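Local structure of beta-alanyl-CoA:ammonia lyase 2 (Clostridium propionicum, 4MTU) at residues N22-N25 with G26-V30. The protein probably eliminates ammonia from beta-alanyl-CoA to form acrylyl-CoA, as a hexameric zinc-binding lyase of the hot dog fold. Sequence-based numbering, arbitrary orientation.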
# COMPACT_ATOMS: atom_id res chain seq x y z
N ASN A 22 13.36 10.75 -0.42
CA ASN A 22 13.07 9.81 -1.52
C ASN A 22 13.96 8.57 -1.49
O ASN A 22 14.14 7.90 -2.50
CB ASN A 22 13.14 10.49 -2.87
CG ASN A 22 11.97 11.45 -2.97
OD1 ASN A 22 10.81 11.04 -2.91
ND2 ASN A 22 12.28 12.77 -2.93
N LEU A 23 14.44 8.20 -0.30
CA LEU A 23 15.33 7.08 -0.11
C LEU A 23 14.53 5.81 0.16
O LEU A 23 13.67 5.76 1.06
CB LEU A 23 16.27 7.38 1.05
CG LEU A 23 17.32 6.33 1.35
CD1 LEU A 23 18.33 6.18 0.22
CD2 LEU A 23 18.06 6.72 2.63
N VAL A 24 14.82 4.77 -0.62
CA VAL A 24 14.21 3.45 -0.44
C VAL A 24 15.01 2.70 0.62
O VAL A 24 16.23 2.86 0.75
CB VAL A 24 14.18 2.69 -1.77
CG1 VAL A 24 13.53 1.35 -1.65
CG2 VAL A 24 13.49 3.54 -2.85
N ASN A 25 14.31 1.90 1.44
CA ASN A 25 14.94 1.09 2.45
C ASN A 25 15.58 -0.17 1.86
O ASN A 25 15.11 -0.75 0.87
CB ASN A 25 13.93 0.72 3.54
CG ASN A 25 12.67 0.06 3.09
OD1 ASN A 25 12.22 0.24 1.95
ND2 ASN A 25 12.00 -0.64 4.00
N GLY A 26 16.65 -0.66 2.49
CA GLY A 26 17.29 -1.88 2.05
C GLY A 26 16.35 -3.10 2.09
O GLY A 26 16.46 -4.01 1.28
N ALA A 27 15.40 -3.09 3.02
CA ALA A 27 14.45 -4.18 3.09
C ALA A 27 13.63 -4.33 1.81
O ALA A 27 13.13 -5.42 1.55
CB ALA A 27 13.53 -4.05 4.29
N ARG A 28 13.50 -3.28 1.00
CA ARG A 28 12.79 -3.44 -0.28
C ARG A 28 13.49 -4.45 -1.17
O ARG A 28 12.85 -5.19 -1.92
CB ARG A 28 12.69 -2.07 -0.97
CG ARG A 28 12.06 -2.10 -2.36
CD ARG A 28 10.62 -2.45 -2.31
NE ARG A 28 10.00 -2.54 -3.64
CZ ARG A 28 10.05 -3.61 -4.39
NH1 ARG A 28 10.68 -4.71 -3.99
NH2 ARG A 28 9.43 -3.63 -5.56
N ILE A 29 14.84 -4.46 -1.12
CA ILE A 29 15.59 -5.44 -1.90
C ILE A 29 15.33 -6.86 -1.36
O ILE A 29 15.14 -7.80 -2.13
CB ILE A 29 17.12 -5.13 -1.82
CG1 ILE A 29 17.42 -3.78 -2.48
CG2 ILE A 29 17.89 -6.27 -2.42
CD1 ILE A 29 18.85 -3.30 -2.26
N VAL A 30 15.31 -7.01 -0.03
CA VAL A 30 15.07 -8.30 0.59
C VAL A 30 13.66 -8.79 0.25
O VAL A 30 13.50 -9.98 -0.04
CB VAL A 30 15.32 -8.21 2.10
CG1 VAL A 30 15.06 -9.57 2.75
CG2 VAL A 30 16.73 -7.71 2.39
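Val-24 and Arg-28 pack by their aliphatic parts where a loop runs into helix 27-45, the long helix of the hot dog fold. Val-24 CG1 lies 3.6 Å from Arg-28 CB and 3.8 Å from Arg-28 CG; set beside its own carbonyl carbon (chi1 -178°), this methyl reaches forward along the chain. Next to it the turn closes: Arg-28 N donates to Asn-25 O at 3.0 Å, with the donor above the carbonyl plane, 54° out of it. Asn-25 O is 4.2 Å from Ile-29 N, whose hydrogen goes instead to Gly-26 O (2.9 Å). Both of these backbone bonds span three residues, making a tight turn, and Val-30 N adds only a weak bond to Gly-26 O. The Asn-25 side chain makes a looser contact. Its amide bends over the turn, with ND2 3.7 Å from the Ala-27 methyl and OD1 3.8 Å from Arg-28 CB, while His-18 and Tyr-19 of the same chain, and Asn-31 of a second subunit, also touch this residue. Arg-28 kinks at chi2 (67°), leading the guanidinium of this partly exposed residue away from Val-24 to a salt bridge from NE to Asp-16 and a hydrogen bond from NH1 to Gln-32. The chemistry is therefore divided: a backbone bond and hydrocarbon contacts shape the loop-to-helix turn, while the arginine charge links the helix to the preceding loop and is probably partly offset by Asp-16.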